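Local coordinates for protein putative polyketide synthase (Brevibacillus brevis, PDB 5HU7) that probably removes water from beta-hydroxyacyl intermediates of a growing polyketide chain, as the dehydratase domain of a trans-AT polyketide synthase, at residues 17-22 / 26-31; 61-66 / 130-135; 138-143 / 248-253; 149-154 / 186-191. All blocks are in the same frame, centred on the assembly; numbering follows the deposited sequence.

Contact 1: residues 17-22 / 26-31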
loop_
_atom_site.group_PDB
_atom_site.type_symbol
_atom_site.label_atom_id
_atom_site.label_comp_id
_atom_site.label_asym_id
_atom_site.label_seq_id
_atom_site.Cartn_x
_atom_site.Cartn_y
_atom_site.Cartn_z
ATOM N N HIS A 17 2.374 6.669 4.724
ATOM C CA HIS A 17 1.176 7.066 3.996
ATOM C C HIS A 17 0.689 6.004 3.029
ATOM O O HIS A 17 -0.513 5.750 2.963
ATOM C CB HIS A 17 1.409 8.424 3.312
ATOM C CG HIS A 17 1.819 9.484 4.288
ATOM N ND1 HIS A 17 2.330 10.695 3.869
ATOM C CD2 HIS A 17 1.747 9.486 5.641
ATOM C CE1 HIS A 17 2.586 11.373 4.976
ATOM N NE2 HIS A 17 2.298 10.659 6.063
ATOM N N LYS A 18 1.597 5.351 2.318
ATOM C CA LYS A 18 1.207 4.357 1.319
ATOM C C LYS A 18 2.164 3.226 1.189
ATOM O O LYS A 18 3.360 3.403 1.346
ATOM C CB LYS A 18 1.103 5.007 -0.092
ATOM C CG LYS A 18 -0.123 5.868 -0.341
ATOM C CD LYS A 18 -1.426 5.047 -0.302
ATOM C CE LYS A 18 -2.620 5.754 -0.906
ATOM N NZ LYS A 18 -3.019 6.956 -0.131
ATOM N N ASN A 19 1.643 2.098 0.716
ATOM C CA ASN A 19 2.430 0.929 0.410
ATOM C C ASN A 19 2.756 1.101 -1.059
ATOM O O ASN A 19 1.841 1.136 -1.867
ATOM C CB ASN A 19 1.629 -0.334 0.646
ATOM C CG ASN A 19 2.417 -1.584 0.396
ATOM O OD1 ASN A 19 3.326 -1.605 -0.422
ATOM N ND2 ASN A 19 2.101 -2.644 1.089
ATOM N N THR A 20 4.042 1.243 -1.405
ATOM C CA THR A 20 4.456 1.427 -2.794
ATOM C C THR A 20 5.357 0.278 -3.246
ATOM O O THR A 20 6.226 0.467 -4.101
ATOM C CB THR A 20 5.155 2.776 -2.970
ATOM O OG1 THR A 20 6.350 2.775 -2.178
ATOM C CG2 THR A 20 4.269 3.920 -2.645
ATOM N N SER A 21 5.124 -0.918 -2.709
ATOM C CA SER A 21 5.904 -2.089 -3.072
ATOM C C SER A 21 5.761 -2.399 -4.540
ATOM O O SER A 21 4.701 -2.177 -5.103
ATOM C CB SER A 21 5.434 -3.298 -2.282
ATOM O OG SER A 21 5.560 -3.007 -0.903
ATOM N N ASP A 22 6.810 -2.919 -5.151
ATOM C CA ASP A 22 6.806 -3.244 -6.577
ATOM C C ASP A 22 7.602 -4.506 -6.803
ATOM O O ASP A 22 7.930 -5.186 -5.820
ATOM C CB ASP A 22 7.321 -2.029 -7.401
ATOM C CG ASP A 22 8.785 -1.641 -7.272
ATOM O OD1 ASP A 22 9.508 -2.271 -6.471
ATOM O OD2 ASP A 22 9.197 -0.682 -7.946
ATOM N N LEU A 26 9.833 -4.334 -1.434
ATOM C CA LEU A 26 8.708 -4.222 -0.478
ATOM C C LEU A 26 8.961 -2.891 0.242
ATOM O O LEU A 26 9.978 -2.772 0.935
ATOM C CB LEU A 26 8.701 -5.373 0.569
ATOM C CG LEU A 26 7.725 -5.274 1.760
ATOM C CD1 LEU A 26 6.297 -5.364 1.343
ATOM C CD2 LEU A 26 7.940 -6.403 2.729
ATOM N N ARG A 27 8.088 -1.876 0.040
ATOM C CA ARG A 27 8.325 -0.572 0.659
ATOM C C ARG A 27 7.102 0.280 0.873
ATOM O O ARG A 27 6.051 0.054 0.312
ATOM C CB ARG A 27 9.367 0.238 -0.128
ATOM C CG ARG A 27 8.873 0.763 -1.451
ATOM C CD ARG A 27 9.847 1.737 -2.079
ATOM N NE ARG A 27 9.316 2.321 -3.312
ATOM C CZ ARG A 27 10.005 3.117 -4.134
ATOM N NH1 ARG A 27 11.275 3.433 -3.869
ATOM N NH2 ARG A 27 9.430 3.600 -5.233
ATOM N N TYR A 28 7.273 1.287 1.720
ATOM C CA TYR A 28 6.239 2.249 2.055
ATOM C C TYR A 28 6.789 3.644 1.771
ATOM O O TYR A 28 7.998 3.852 1.837
ATOM C CB TYR A 28 5.810 2.067 3.518
ATOM C CG TYR A 28 5.408 0.644 3.835
ATOM C CD1 TYR A 28 6.359 -0.314 4.155
ATOM C CD2 TYR A 28 4.090 0.222 3.674
ATOM C CE1 TYR A 28 6.013 -1.658 4.322
ATOM C CE2 TYR A 28 3.723 -1.104 3.906
ATOM C CZ TYR A 28 4.687 -2.038 4.255
ATOM O OH TYR A 28 4.380 -3.364 4.432
ATOM N N SER A 29 5.928 4.559 1.344
ATOM C CA SER A 29 6.348 5.930 1.013
ATOM C C SER A 29 5.456 6.928 1.667
ATOM O O SER A 29 4.247 6.707 1.777
ATOM C CB SER A 29 6.357 6.154 -0.500
ATOM O OG SER A 29 7.082 5.114 -1.146
ATOM N N SER A 30 6.072 8.030 2.134
ATOM C CA SER A 30 5.397 9.157 2.780
ATOM C C SER A 30 5.965 10.444 2.229
ATOM O O SER A 30 7.146 10.499 1.897
ATOM C CB SER A 30 5.625 9.106 4.281
ATOM O OG SER A 30 5.160 7.872 4.786
ATOM N N SER A 31 5.138 11.481 2.133
ATOM C CA SER A 31 5.565 12.812 1.679
ATOM C C SER A 31 5.334 13.765 2.830
ATOM O O SER A 31 4.215 13.841 3.319
ATOM C CB SER A 31 4.814 13.231 0.417
ATOM O OG SER A 31 5.136 12.383 -0.673
#

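Contact 2: residues 61-66 / 130-135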
loop_
_atom_site.group_PDB
_atom_site.type_symbol
_atom_site.label_atom_id
_atom_site.label_comp_id
_atom_site.label_asym_id
_atom_site.label_seq_id
_atom_site.Cartn_x
_atom_site.Cartn_y
_atom_site.Cartn_z
ATOM N N ALA A 61 6.210 0.871 12.374
ATOM C CA ALA A 61 4.957 0.865 11.633
ATOM C C ALA A 61 5.091 0.038 10.326
ATOM O O ALA A 61 4.238 -0.785 10.063
ATOM C CB ALA A 61 4.540 2.293 11.329
ATOM N N ALA A 62 6.214 0.176 9.587
ATOM C CA ALA A 62 6.492 -0.577 8.344
ATOM C C ALA A 62 6.578 -2.058 8.582
ATOM O O ALA A 62 5.996 -2.837 7.839
ATOM C CB ALA A 62 7.782 -0.086 7.709
ATOM N N VAL A 63 7.345 -2.442 9.580
ATOM C CA VAL A 63 7.512 -3.850 9.969
ATOM C C VAL A 63 6.167 -4.499 10.363
ATOM O O VAL A 63 5.870 -5.594 9.908
ATOM C CB VAL A 63 8.574 -3.912 11.076
ATOM C CG1 VAL A 63 8.472 -5.178 11.896
ATOM C CG2 VAL A 63 9.959 -3.780 10.457
ATOM N N LYS A 64 5.361 -3.817 11.173
ATOM C CA LYS A 64 4.045 -4.330 11.556
ATOM C C LYS A 64 3.141 -4.467 10.309
ATOM O O LYS A 64 2.428 -5.460 10.206
ATOM C CB LYS A 64 3.394 -3.425 12.624
ATOM C CG LYS A 64 2.267 -4.098 13.384
ATOM C CD LYS A 64 1.537 -3.130 14.325
ATOM C CE LYS A 64 0.368 -3.778 15.040
ATOM N NZ LYS A 64 -0.712 -4.210 14.104
ATOM N N GLN A 65 3.194 -3.503 9.354
ATOM C CA GLN A 65 2.423 -3.604 8.092
ATOM C C GLN A 65 2.892 -4.803 7.270
ATOM O O GLN A 65 2.071 -5.541 6.776
ATOM C CB GLN A 65 2.554 -2.323 7.231
ATOM C CG GLN A 65 1.751 -1.154 7.750
ATOM C CD GLN A 65 0.269 -1.355 7.619
ATOM O OE1 GLN A 65 -0.230 -1.834 6.600
ATOM N NE2 GLN A 65 -0.486 -0.948 8.630
ATOM N N ALA A 66 4.207 -4.983 7.145
ATOM C CA ALA A 66 4.850 -6.121 6.487
ATOM C C ALA A 66 4.820 -7.396 7.410
ATOM O O ALA A 66 5.852 -7.775 7.954
ATOM C CB ALA A 66 6.300 -5.746 6.177
ATOM N N GLY A 130 18.262 -0.607 10.479
ATOM C CA GLY A 130 18.300 -1.469 11.639
ATOM C C GLY A 130 17.701 -2.823 11.370
ATOM O O GLY A 130 17.199 -3.074 10.277
ATOM N N MET A 131 17.807 -3.715 12.344
ATOM C CA MET A 131 17.277 -5.074 12.256
ATOM C C MET A 131 16.065 -5.179 13.131
ATOM O O MET A 131 16.004 -4.495 14.152
ATOM C CB MET A 131 18.319 -6.085 12.727
ATOM C CG MET A 131 19.639 -5.995 11.976
ATOM S SD MET A 131 19.486 -6.530 10.266
ATOM C CE MET A 131 20.354 -5.212 9.409
ATOM N N VAL A 132 15.115 -6.044 12.750
ATOM C CA VAL A 132 13.896 -6.293 13.522
ATOM C C VAL A 132 13.553 -7.768 13.664
ATOM O O VAL A 132 13.649 -8.503 12.700
ATOM C CB VAL A 132 12.700 -5.504 12.959
ATOM C CG1 VAL A 132 11.414 -5.827 13.727
ATOM C CG2 VAL A 132 13.000 -4.023 13.007
ATOM N N GLU A 133 13.115 -8.176 14.886
ATOM C CA GLU A 133 12.609 -9.516 15.203
ATOM C C GLU A 133 11.257 -9.409 15.865
ATOM O O GLU A 133 10.975 -8.470 16.624
ATOM C CB GLU A 133 13.510 -10.276 16.166
ATOM C CG GLU A 133 14.938 -10.452 15.672
ATOM C CD GLU A 133 15.865 -10.852 16.792
ATOM O OE1 GLU A 133 16.206 -12.053 16.902
ATOM O OE2 GLU A 133 16.179 -9.969 17.617
ATOM N N PHE A 134 10.444 -10.398 15.595
ATOM C CA PHE A 134 9.125 -10.622 16.170
ATOM C C PHE A 134 9.301 -11.702 17.164
ATOM O O PHE A 134 9.830 -12.754 16.835
ATOM C CB PHE A 134 8.156 -11.097 15.103
ATOM C CG PHE A 134 7.941 -10.033 14.064
ATOM C CD1 PHE A 134 7.247 -8.868 14.374
ATOM C CD2 PHE A 134 8.371 -10.218 12.768
ATOM C CE1 PHE A 134 7.040 -7.889 13.412
ATOM C CE2 PHE A 134 8.168 -9.240 11.810
ATOM C CZ PHE A 134 7.516 -8.076 12.142
ATOM N N THR A 135 8.937 -11.441 18.393
ATOM C CA THR A 135 9.122 -12.390 19.462
ATOM C C THR A 135 8.057 -12.230 20.519
ATOM O O THR A 135 7.476 -11.158 20.645
ATOM C CB THR A 135 10.553 -12.202 20.034
ATOM O OG1 THR A 135 10.851 -13.278 20.940
ATOM C CG2 THR A 135 10.752 -10.846 20.700
#

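Contact 3: residues 138-143 / 248-253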
loop_
_atom_site.group_PDB
_atom_site.type_symbol
_atom_site.label_atom_id
_atom_site.label_comp_id
_atom_site.label_asym_id
_atom_site.label_seq_id
_atom_site.Cartn_x
_atom_site.Cartn_y
_atom_site.Cartn_z
ATOM N N VAL A 138 8.353 -13.394 27.118
ATOM C CA VAL A 138 7.944 -14.313 28.180
ATOM C C VAL A 138 7.906 -13.688 29.573
ATOM O O VAL A 138 7.233 -14.215 30.461
ATOM C CB VAL A 138 8.807 -15.597 28.174
ATOM C CG1 VAL A 138 8.687 -16.332 26.835
ATOM C CG2 VAL A 138 10.266 -15.311 28.512
ATOM N N GLU A 139 8.693 -12.630 29.790
ATOM C CA GLU A 139 8.724 -11.922 31.052
ATOM C C GLU A 139 8.846 -10.428 30.809
ATOM O O GLU A 139 9.941 -9.949 30.528
ATOM C CB GLU A 139 9.890 -12.461 31.903
ATOM C CG GLU A 139 9.713 -12.231 33.402
ATOM C CD GLU A 139 10.820 -12.824 34.255
ATOM O OE1 GLU A 139 11.989 -12.822 33.800
ATOM O OE2 GLU A 139 10.519 -13.296 35.376
ATOM N N VAL A 140 7.722 -9.695 30.868
ATOM C CA VAL A 140 7.718 -8.225 30.673
ATOM C C VAL A 140 8.278 -7.589 31.958
ATOM O O VAL A 140 7.808 -7.926 33.044
ATOM C CB VAL A 140 6.312 -7.684 30.297
ATOM C CG1 VAL A 140 6.255 -6.156 30.343
ATOM C CG2 VAL A 140 5.911 -8.199 28.918
ATOM N N PRO A 141 9.332 -6.752 31.882
ATOM C CA PRO A 141 9.900 -6.199 33.116
ATOM C C PRO A 141 9.071 -5.082 33.745
ATOM O O PRO A 141 8.156 -4.522 33.142
ATOM C CB PRO A 141 11.296 -5.741 32.690
ATOM C CG PRO A 141 11.179 -5.420 31.269
ATOM C CD PRO A 141 10.050 -6.245 30.691
ATOM N N THR A 142 9.365 -4.812 34.996
ATOM C CA THR A 142 8.671 -3.802 35.789
ATOM C C THR A 142 9.649 -2.969 36.583
ATOM O O THR A 142 10.801 -3.354 36.789
ATOM C CB THR A 142 7.715 -4.476 36.783
ATOM O OG1 THR A 142 8.504 -5.275 37.654
ATOM C CG2 THR A 142 6.672 -5.346 36.109
ATOM N N LEU A 143 9.162 -1.845 37.070
ATOM C CA LEU A 143 9.914 -0.937 37.935
ATOM C C LEU A 143 9.160 -0.832 39.223
ATOM O O LEU A 143 7.934 -0.832 39.211
ATOM C CB LEU A 143 10.004 0.459 37.301
ATOM C CG LEU A 143 10.761 0.562 35.983
ATOM C CD1 LEU A 143 10.865 2.000 35.546
ATOM C CD2 LEU A 143 12.175 -0.030 36.098
ATOM N N GLU A 248 13.114 -2.844 22.790
ATOM C CA GLU A 248 12.104 -3.867 22.963
ATOM C C GLU A 248 10.780 -3.180 23.232
ATOM O O GLU A 248 10.737 -2.279 24.035
ATOM C CB GLU A 248 12.517 -4.839 24.076
ATOM C CG GLU A 248 13.621 -5.783 23.614
ATOM C CD GLU A 248 14.138 -6.782 24.622
ATOM O OE1 GLU A 248 13.703 -6.721 25.792
ATOM O OE2 GLU A 248 14.925 -7.676 24.229
ATOM N N ILE A 249 9.731 -3.537 22.504
ATOM C CA ILE A 249 8.392 -2.984 22.676
ATOM C C ILE A 249 7.550 -4.162 23.209
ATOM O O ILE A 249 7.365 -5.144 22.499
ATOM C CB ILE A 249 7.831 -2.393 21.366
ATOM C CG1 ILE A 249 8.798 -1.356 20.757
ATOM C CG2 ILE A 249 6.461 -1.753 21.628
ATOM C CD1 ILE A 249 8.410 -0.898 19.326
ATOM N N TYR A 250 7.098 -4.073 24.468
ATOM C CA TYR A 250 6.392 -5.169 25.160
ATOM C C TYR A 250 4.883 -5.226 24.934
ATOM O O TYR A 250 4.282 -6.273 25.156
ATOM C CB TYR A 250 6.702 -5.116 26.651
ATOM C CG TYR A 250 8.190 -5.162 26.908
ATOM C CD1 TYR A 250 8.937 -6.275 26.573
ATOM C CD2 TYR A 250 8.864 -4.047 27.387
ATOM C CE1 TYR A 250 10.318 -6.309 26.767
ATOM C CE2 TYR A 250 10.238 -4.063 27.574
ATOM C CZ TYR A 250 10.961 -5.205 27.291
ATOM O OH TYR A 250 12.316 -5.197 27.499
ATOM N N GLU A 251 4.275 -4.123 24.494
ATOM C CA GLU A 251 2.847 -4.078 24.175
ATOM C C GLU A 251 2.598 -2.983 23.147
ATOM O O GLU A 251 3.374 -2.033 23.049
ATOM C CB GLU A 251 1.997 -3.826 25.443
ATOM C CG GLU A 251 2.231 -2.470 26.091
ATOM C CD GLU A 251 1.806 -2.344 27.543
ATOM O OE1 GLU A 251 1.165 -1.323 27.874
ATOM O OE2 GLU A 251 2.194 -3.207 28.366
ATOM N N ASN A 252 1.491 -3.088 22.438
ATOM C CA ASN A 252 1.079 -2.083 21.468
ATOM C C ASN A 252 0.389 -0.988 22.285
ATOM O O ASN A 252 -0.173 -1.280 23.349
ATOM C CB ASN A 252 0.089 -2.694 20.442
ATOM C CG ASN A 252 0.568 -3.981 19.774
ATOM O OD1 ASN A 252 1.362 -3.963 18.822
ATOM N ND2 ASN A 252 0.126 -5.135 20.275
ATOM N N HIS A 253 0.407 0.256 21.810
ATOM C CA HIS A 253 -0.262 1.361 22.510
ATOM C C HIS A 253 0.116 1.446 24.011
ATOM O O HIS A 253 -0.775 1.448 24.867
ATOM C CB HIS A 253 -1.807 1.227 22.370
ATOM C CG HIS A 253 -2.253 0.660 21.063
ATOM N ND1 HIS A 253 -3.129 -0.413 21.003
ATOM C CD2 HIS A 253 -1.858 0.971 19.812
ATOM C CE1 HIS A 253 -3.271 -0.689 19.714
ATOM N NE2 HIS A 253 -2.528 0.124 18.959
#

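Contact 4: residues 149-154 / 186-191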
loop_
_atom_site.group_PDB
_atom_site.type_symbol
_atom_site.label_atom_id
_atom_site.label_comp_id
_atom_site.label_asym_id
_atom_site.label_seq_id
_atom_site.Cartn_x
_atom_site.Cartn_y
_atom_site.Cartn_z
ATOM N N GLN A 149 11.612 6.213 43.854
ATOM C CA GLN A 149 11.295 7.545 44.342
ATOM C C GLN A 149 11.861 7.806 45.748
ATOM O O GLN A 149 12.344 8.900 46.004
ATOM C CB GLN A 149 9.781 7.748 44.359
ATOM C CG GLN A 149 9.159 7.772 42.966
ATOM C CD GLN A 149 7.652 7.752 43.025
ATOM O OE1 GLN A 149 7.033 7.741 44.092
ATOM N NE2 GLN A 149 7.026 7.755 41.874
ATOM N N ALA A 150 11.812 6.812 46.655
ATOM C CA ALA A 150 12.324 6.965 48.035
ATOM C C ALA A 150 13.847 7.075 48.101
ATOM O O ALA A 150 14.386 7.632 49.045
ATOM C CB ALA A 150 11.864 5.798 48.895
ATOM N N GLU A 151 14.523 6.528 47.108
ATOM C CA GLU A 151 15.977 6.523 46.965
ATOM C C GLU A 151 16.573 7.904 46.531
ATOM O O GLU A 151 17.776 8.107 46.675
ATOM C CB GLU A 151 16.321 5.442 45.886
ATOM C CG GLU A 151 17.783 5.072 45.718
ATOM C CD GLU A 151 18.054 4.260 44.466
ATOM O OE1 GLU A 151 17.177 3.457 44.068
ATOM O OE2 GLU A 151 19.132 4.461 43.859
ATOM N N SER A 152 15.763 8.850 46.027
ATOM C CA SER A 152 16.279 10.077 45.445
ATOM C C SER A 152 16.848 11.073 46.464
ATOM O O SER A 152 16.409 11.156 47.622
ATOM C CB SER A 152 15.236 10.747 44.548
ATOM O OG SER A 152 13.952 10.841 45.139
ATOM N N SER A 153 17.877 11.804 46.009
ATOM C CA SER A 153 18.570 12.831 46.775
ATOM C C SER A 153 17.941 14.211 46.505
ATOM O O SER A 153 18.065 15.112 47.331
ATOM C CB SER A 153 20.044 12.837 46.406
ATOM O OG SER A 153 20.233 13.018 45.009
ATOM N N GLU A 154 17.297 14.384 45.341
ATOM C CA GLU A 154 16.612 15.610 44.977
ATOM C C GLU A 154 15.367 15.279 44.159
ATOM O O GLU A 154 15.332 14.266 43.456
ATOM C CB GLU A 154 17.518 16.484 44.095
ATOM C CG GLU A 154 18.559 17.267 44.858
ATOM C CD GLU A 154 19.222 18.373 44.063
ATOM O OE1 GLU A 154 18.779 18.635 42.922
ATOM O OE2 GLU A 154 20.184 18.985 44.581
ATOM N N PRO A 186 21.686 9.041 42.637
ATOM C CA PRO A 186 23.004 8.774 42.047
ATOM C C PRO A 186 22.873 7.648 41.016
ATOM O O PRO A 186 22.315 6.596 41.329
ATOM C CB PRO A 186 23.844 8.363 43.269
ATOM C CG PRO A 186 23.082 8.893 44.436
ATOM C CD PRO A 186 21.672 8.663 44.060
ATOM N N GLY A 187 23.258 7.926 39.770
ATOM C CA GLY A 187 23.161 6.960 38.673
ATOM C C GLY A 187 21.858 6.915 37.889
ATOM O O GLY A 187 21.798 6.193 36.880
ATOM N N HIS A 188 20.798 7.657 38.317
ATOM C CA HIS A 188 19.541 7.663 37.556
ATOM C C HIS A 188 18.674 8.896 37.757
ATOM O O HIS A 188 18.783 9.592 38.756
ATOM C CB HIS A 188 18.688 6.389 37.830
ATOM C CG HIS A 188 17.949 6.346 39.141
ATOM N ND1 HIS A 188 16.816 7.131 39.376
ATOM C CD2 HIS A 188 18.133 5.540 40.206
ATOM C CE1 HIS A 188 16.410 6.837 40.603
ATOM N NE2 HIS A 188 17.155 5.870 41.134
ATOM N N VAL A 189 17.773 9.117 36.793
ATOM C CA VAL A 189 16.745 10.133 36.863
ATOM C C VAL A 189 15.445 9.436 36.529
ATOM O O VAL A 189 15.417 8.626 35.611
ATOM C CB VAL A 189 16.990 11.400 35.999
ATOM C CG1 VAL A 189 18.219 12.138 36.477
ATOM C CG2 VAL A 189 17.124 11.074 34.523
ATOM N N LEU A 190 14.404 9.648 37.348
ATOM C CA LEU A 190 13.079 9.079 37.097
ATOM C C LEU A 190 12.208 10.274 36.784
ATOM O O LEU A 190 11.990 11.127 37.646
ATOM C CB LEU A 190 12.536 8.268 38.282
ATOM C CG LEU A 190 11.107 7.769 38.122
ATOM C CD1 LEU A 190 11.046 6.610 37.136
ATOM C CD2 LEU A 190 10.504 7.387 39.492
ATOM N N VAL A 191 11.770 10.373 35.535
ATOM C CA VAL A 191 10.993 11.510 35.084
ATOM C C VAL A 191 9.532 11.161 35.115
ATOM O O VAL A 191 9.142 10.177 34.491
ATOM C CB VAL A 191 11.393 11.895 33.628
ATOM C CG1 VAL A 191 10.638 13.127 33.165
ATOM C CG2 VAL A 191 12.886 12.128 33.512
#

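Contact 1: residues 17-22 / 26-31
Asn19 lies against Tyr28 where the short strand 18-19 pairs antiparallel with strand 26-32. Its CB sits 3.9 Å from Tyr28 CD2; CG then passes Tyr28 CE2. The amide carbon is trans to the backbone N (chi1 -178°), which carries the amide across the tyrosine ring at a slant, the two planes 50° apart. ND2 comes within 3.6 Å of Tyr28 CE2 and gives its hydrogen bond to Ser21 O of the second subunit. OD1 accepts twice within its own segment, from Ser21 OG at 2.7 Å and from Ser21 N, the latter closing an Asx turn. With an alanine in place of Asn19, the Asx turn and the amide bond to the second subunit would probably be lost, and the Ser21 hydroxyl would lose what holds it toward Arg27. Ser21 OG also receives Arg27 N at 2.9 Å, so it relays between side chain and strand. Thr20 OG1, well away from that hydroxyl, shares a hydrogen bond of 2.7 Å with Ser29 OG, which continues to His98 ND1. At the other end Ser30 CB stands over the His17 ring, 3.8 Å from its centroid, while Ser30 OG accepts from His17 N at 3.0 Å and is also hydrogen-bonded to Leu15 O. Four hydroxyls thus supplement the backbone bonds of Lys18 with Ser29 and Thr20 with Arg27, suiting a polar edge hairpin that meets its twin across the dimer.

Contact 2: residues 61-66 / 130-135
The one aromatic ring of this contact, that of Phe134, receives the CG1 methyl of Val63 obliquely, on the CZ and CE1 side. The modelled gap between Val63 CG1 and Phe134 CZ is shorter than two carbons allow, so its exact value is doubtful, but the two side chains clearly slide past each other in opposite directions. Phe134 CG is trans to the carbonyl carbon (chi1 -64°), which swings the ring off the strand and toward the helix. The ring further touches Leu109 on the adjoining strand. Val132, two residues earlier on the same strand, meets Val63 tip to tip: Val63 CG1 is 3.5 Å from Val132 CG1, and Val63 CG2 is 4.0 Å from Val132 CG2. Both methyls of Val63 are therefore used, CG1 by the valine and the ring together, CG2 by the valine. No hydrogen bond crosses here; the contact is purely apolar. Cutting Val63 back to an alanine is likely to open a gap in front of Val132 and leave the Phe134 ring less restrained on its helix side. Val63 also touches Ile101 of strand 95-105, and Ala62 next to it packs on Val99 and Ile101. The last turn of helix 52-65 thus lies across several strands, consistent with the helix that a hot-dog fold wraps in its sheet.

Contact 3: residues 138-143 / 248-253
Pro141 CD stands over one face of the Tyr250 ring, a CH-pi contact, the two side chains crossing at about a right angle. Pro141 CD lies 3.8 Å from the centroid of the tyrosine ring and 15° off the ring normal; CG reaches farther out, 3.9 Å from Tyr250 OH. Glu248 O lies on the opposite face, 4.0 Å above the plane and toward the rim. Tyr250 CG is trans to the carbonyl carbon (chi1 -56°), which brings the ring to Pro141. Apolar contact comes next. Val140 straddles the root of the tyrosine: CG1 and CG2 each stand 3.9 Å from Tyr250 CB, while the two side chains run past each other in opposite directions. Phe137 adds an edge-to-face meeting with the ring. Within segment 248-253, Tyr250 OH donates to Glu248 OE1 at 2.7 Å, and OE1 accepts through its anti lone pair; no hydrogen bond joins the two segments. Since OE2 of Glu248 is engaged by Arg78 in a salt bridge, both oxygens have a partner, and the hydroxyl bond helps fix the turn of the tyrosine ring. Pro141 and Tyr250 are also backbone-bonded to Ile287 and Gly288, respectively. The extended segment 138-143, which leaves strand 125-135 for the second half of the chain, is thereby laid along the end of strand 241-249, consistent with the linker between the two halves of a double hot-dog fold.

Contact 4: residues 149-154 / 186-191
Gln149, whose CG touches Leu190 across the contact, has its carbonyl oxygen held twice within its own segment: Ser152 OG donates to Gln149 O at 2.7 Å, and Ser152 N adds a weak bond at 3.4 Å. Together they tie the turn that follows helix 145-150. From there the Gln149 side chain runs out extended beyond CG, and its methylene rather than its amide does the touching: CG is 3.7 Å from Leu190 CD2, the two chains crossing at a slant. Leu190 reaches up from the strand with CG trans to its backbone N (chi1 174°), which sends CD2 toward the helix; Tyr183 and Leu145 pack against it too. Farther along the turn, Glu151 sets its carboxylate at the edge of the His188 ring, the two planes 88° apart. Glu151 OE2 is 3.6 Å from His188 NE2 and OE1 is 3.8 Å away, too long for a hydrogen bond, and NE2 is buried with no partner in the model. The nearby carboxylate might still favour a proton on this imidazole. Leu148 of the helix and Leu260 of strand 258-263 also pack on His188. Beyond the turn, Ser153 and Glu154 both face Arg184 in a classic beta bulge, so the chain passes from helix 145-150 over strand 188-193 and enters the edge beside strand 179-185.

Overall arrangement
Contact 2 is the buried one, methyls and a ring with no polar bond; contact 3 lies at the surface, and contacts 1 and 4 are partly buried on opposite sides of the chain's centre, their centres about 44 Å apart. Contact 1 is a hairpin bound by hydrogen bonds and shared with the second subunit, and it touches contact 2 where Tyr28 meets Ala62, Gln65 and Ala66. Contact 2 in turn brushes contact 3 through Lys64 and Asn252. Contacts 2 and 4 each set a helix end against strands, but contact 4 buries more surface and yet leaves His188 NE2 without a partner. Contact 4 is nested inside the loop that contact 3 closes.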